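Local coordinates for protein endoglucanase A (Clostridium acetobutylicum, PDB 3IK2) that probably cleaves internal beta-1,4-glucosidic bonds of cellulose and related glucans, as a family 44 glycoside hydrolase, at residues A34-G39 with Y98-L103. Sequence-based numbering, arbitrary orientation.
Sequences ARRIGG and YSLVTL
Strands 34-37 and 99-103 are the second and third staves of the TIM-like barrel, parallel neighbours whose short axes differ by only 9°. Their ladder begins where Arg35 N donates to Tyr98 O; Leu100 N then returns a bond to Arg35 O (2.8 Å), and Ile37 N reaches Leu100 O (2.8 Å). At the C-terminal end a side chain joins in: Thr102 OG1 donates to Ile37 O at 2.7 Å, in the carbonyl plane and on a lone pair. With chi1 at -56°, this hydroxyl stands beside its own backbone N, facing the neighbouring strand. It also receives a bond from a water that in turn accepts from Gly39 N, so the threonine hydroxyl, by one direct and one water-mediated link, joins strand 99-103 to the backbone following strand 34-37. Gly38 suits this spot because a CB would collide with both Thr102 OG1 and the Arg36 guanidinium; its CA lies 3.9 Å above that plane, over the centre. Inside the barrel, Arg36 runs out extended beside Leu100, CD to CD2 4.0 Å, and its NH1 forms a salt bridge with Glu352 and a hydrogen bond with Asn24. On the outer face, Ile37 CG2 packs on Val101 CB (3.8 Å). Here helix 82-93 covers Ile37 through Val83, Tyr84 and Phe87; its Ser91 is hydrogen-bonded to Arg35 NH1, while Arg35 NE forms a salt bridge with Asp26. Strands 22-23 and 174-177 continue the barrel to either side.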
ATOM      1  N   ALA A  34       0.923   7.428  -6.381  1.00  6.74           N
ATOM      2  CA  ALA A  34       0.527   6.083  -6.835  1.00  5.72           C
ATOM      3  C   ALA A  34      -0.935   5.867  -6.525  1.00  5.90           C
ATOM      4  O   ALA A  34      -1.447   6.371  -5.515  1.00  4.63           O
ATOM      5  CB  ALA A  34       1.348   4.997  -6.182  1.00  5.16           C
ATOM      6  N   ARG A  35      -1.612   5.148  -7.416  1.00  6.11           N
ATOM      7  CA  ARG A  35      -3.023   4.811  -7.207  1.00  6.81           C
ATOM      8  C   ARG A  35      -3.298   3.347  -7.562  1.00  6.57           C
ATOM      9  O   ARG A  35      -2.708   2.820  -8.504  1.00  6.68           O
ATOM     10  CB  ARG A  35      -3.943   5.786  -7.980  1.00  7.25           C
ATOM     11  CG  ARG A  35      -3.910   7.237  -7.457  1.00  4.66           C
ATOM     12  CD  ARG A  35      -4.496   8.200  -8.502  1.00  7.34           C
ATOM     13  NE  ARG A  35      -5.977   8.228  -8.531  1.00  9.01           N
ATOM     14  CZ  ARG A  35      -6.738   7.739  -9.521  1.00  7.55           C
ATOM     15  NH1 ARG A  35      -6.189   7.193 -10.597  1.00  4.36           N
ATOM     16  NH2 ARG A  35      -8.062   7.830  -9.448  1.00  7.91           N
ATOM     17  N   ARG A  36      -4.139   2.690  -6.760  1.00  6.01           N
ATOM     18  CA  ARG A  36      -4.559   1.300  -7.007  1.00  5.74           C
ATOM     19  C   ARG A  36      -6.057   1.197  -7.273  1.00  5.90           C
ATOM     20  O   ARG A  36      -6.859   1.846  -6.577  1.00  6.56           O
ATOM     21  CB  ARG A  36      -4.218   0.413  -5.790  1.00  4.67           C
ATOM     22  CG  ARG A  36      -4.858  -0.999  -5.729  1.00  2.70           C
ATOM     23  CD  ARG A  36      -4.260  -1.697  -4.555  1.00  2.00           C
ATOM     24  NE  ARG A  36      -4.515  -3.121  -4.334  1.00  2.00           N
ATOM     25  CZ  ARG A  36      -5.415  -3.609  -3.474  1.00  2.00           C
ATOM     26  NH1 ARG A  36      -6.263  -2.804  -2.827  1.00  2.00           N
ATOM     27  NH2 ARG A  36      -5.505  -4.909  -3.279  1.00  2.00           N
ATOM     28  N   ILE A  37      -6.436   0.370  -8.250  1.00  5.82           N
ATOM     29  CA  ILE A  37      -7.823  -0.124  -8.322  1.00  5.73           C
ATOM     30  C   ILE A  37      -7.784  -1.612  -7.981  1.00  6.02           C
ATOM     31  O   ILE A  37      -7.164  -2.400  -8.687  1.00  5.88           O
ATOM     32  CB  ILE A  37      -8.579   0.210  -9.647  1.00  5.73           C
ATOM     33  CG1 ILE A  37     -10.036  -0.302  -9.581  1.00  6.92           C
ATOM     34  CG2 ILE A  37      -7.818  -0.265 -10.920  1.00  4.59           C
ATOM     35  CD1 ILE A  37     -10.882  -0.021 -10.853  1.00  6.49           C
ATOM     36  N   GLY A  38      -8.372  -1.960  -6.834  1.00  6.05           N
ATOM     37  CA  GLY A  38      -8.232  -3.299  -6.253  1.00  6.28           C
ATOM     38  C   GLY A  38      -9.159  -3.539  -5.083  1.00  6.22           C
ATOM     39  O   GLY A  38     -10.137  -2.809  -4.890  1.00  6.56           O
ATOM     40  N   GLY A  39      -8.869  -4.567  -4.293  1.00  6.09           N
ATOM     41  CA  GLY A  39      -9.708  -4.870  -3.127  1.00  5.80           C
ATOM     42  C   GLY A  39     -10.808  -5.872  -3.483  1.00  6.91           C
ATOM     43  O   GLY A  39     -10.799  -6.496  -4.555  1.00  5.62           O
ATOM     44  N   TYR A  98       2.331   6.116 -11.205  1.00  7.50           N
ATOM     45  CA  TYR A  98       2.117   4.662 -11.138  1.00  7.20           C
ATOM     46  C   TYR A  98       0.656   4.304 -10.868  1.00  7.30           C
ATOM     47  O   TYR A  98       0.095   4.677  -9.820  1.00  7.57           O
ATOM     48  CB  TYR A  98       3.027   4.057 -10.047  1.00  6.28           C
ATOM     49  CG  TYR A  98       3.347   2.587 -10.183  1.00  5.97           C
ATOM     50  CD1 TYR A  98       4.648   2.164 -10.474  1.00  6.20           C
ATOM     51  CD2 TYR A  98       2.364   1.617 -10.002  1.00  4.83           C
ATOM     52  CE1 TYR A  98       4.956   0.817 -10.596  1.00  6.50           C
ATOM     53  CE2 TYR A  98       2.659   0.269 -10.123  1.00  5.38           C
ATOM     54  CZ  TYR A  98       3.959  -0.121 -10.408  1.00  5.73           C
ATOM     55  OH  TYR A  98       4.238  -1.454 -10.558  1.00  6.65           O
ATOM     56  N   SER A  99       0.046   3.566 -11.797  1.00  7.52           N
ATOM     57  CA  SER A  99      -1.263   2.934 -11.563  1.00  7.83           C
ATOM     58  C   SER A  99      -1.068   1.446 -11.307  1.00  7.74           C
ATOM     59  O   SER A  99      -0.451   0.767 -12.130  1.00  8.15           O
ATOM     60  CB  SER A  99      -2.171   3.095 -12.790  1.00  7.52           C
ATOM     61  OG  SER A  99      -2.591   4.436 -12.930  1.00  9.67           O
ATOM     62  N   LEU A 100      -1.589   0.943 -10.178  1.00  7.45           N
ATOM     63  CA  LEU A 100      -1.724  -0.494  -9.958  1.00  6.63           C
ATOM     64  C   LEU A 100      -3.187  -0.892 -10.236  1.00  6.71           C
ATOM     65  O   LEU A 100      -4.097  -0.364  -9.605  1.00  6.34           O
ATOM     66  CB  LEU A 100      -1.291  -0.913  -8.538  1.00  6.18           C
ATOM     67  CG  LEU A 100      -1.462  -2.388  -8.122  1.00  6.17           C
ATOM     68  CD1 LEU A 100      -0.760  -3.361  -9.076  1.00  4.25           C
ATOM     69  CD2 LEU A 100      -0.967  -2.635  -6.709  1.00  6.06           C
ATOM     70  N   VAL A 101      -3.391  -1.778 -11.213  1.00  6.12           N
ATOM     71  CA  VAL A 101      -4.739  -2.269 -11.553  1.00  6.47           C
ATOM     72  C   VAL A 101      -4.846  -3.776 -11.281  1.00  7.15           C
ATOM     73  O   VAL A 101      -3.849  -4.493 -11.405  1.00  7.51           O
ATOM     74  CB  VAL A 101      -5.166  -1.900 -13.032  1.00  6.72           C
ATOM     75  CG1 VAL A 101      -4.903  -0.397 -13.316  1.00  5.31           C
ATOM     76  CG2 VAL A 101      -4.456  -2.782 -14.103  1.00  4.60           C
ATOM     77  N   THR A 102      -6.047  -4.245 -10.920  1.00  6.62           N
ATOM     78  CA  THR A 102      -6.252  -5.649 -10.558  1.00  5.87           C
ATOM     79  C   THR A 102      -6.857  -6.522 -11.669  1.00  5.81           C
ATOM     80  O   THR A 102      -7.827  -6.124 -12.320  1.00  4.75           O
ATOM     81  CB  THR A 102      -7.107  -5.766  -9.295  1.00  5.98           C
ATOM     82  OG1 THR A 102      -6.480  -5.025  -8.244  1.00  5.45           O
ATOM     83  CG2 THR A 102      -7.216  -7.232  -8.830  1.00  4.86           C
ATOM     84  N   LEU A 103      -6.258  -7.702 -11.858  1.00  5.56           N
ATOM     85  CA  LEU A 103      -6.780  -8.780 -12.743  1.00  5.95           C
ATOM     86  C   LEU A 103      -7.439  -9.887 -11.907  1.00  5.54           C
ATOM     87  O   LEU A 103      -7.223  -9.974 -10.687  1.00  5.10           O
ATOM     88  CB  LEU A 103      -5.668  -9.341 -13.652  1.00  5.47           C
ATOM     89  CG  LEU A 103      -4.899  -8.303 -14.483  1.00  5.55           C
ATOM     90  CD1 LEU A 103      -3.744  -8.970 -15.208  1.00  7.87           C
ATOM     91  CD2 LEU A 103      -5.816  -7.563 -15.504  1.00  5.11           C
TER
HETATM   92  O   HOH W   1      -6.466  -6.025  -5.694  1.00  5.03           O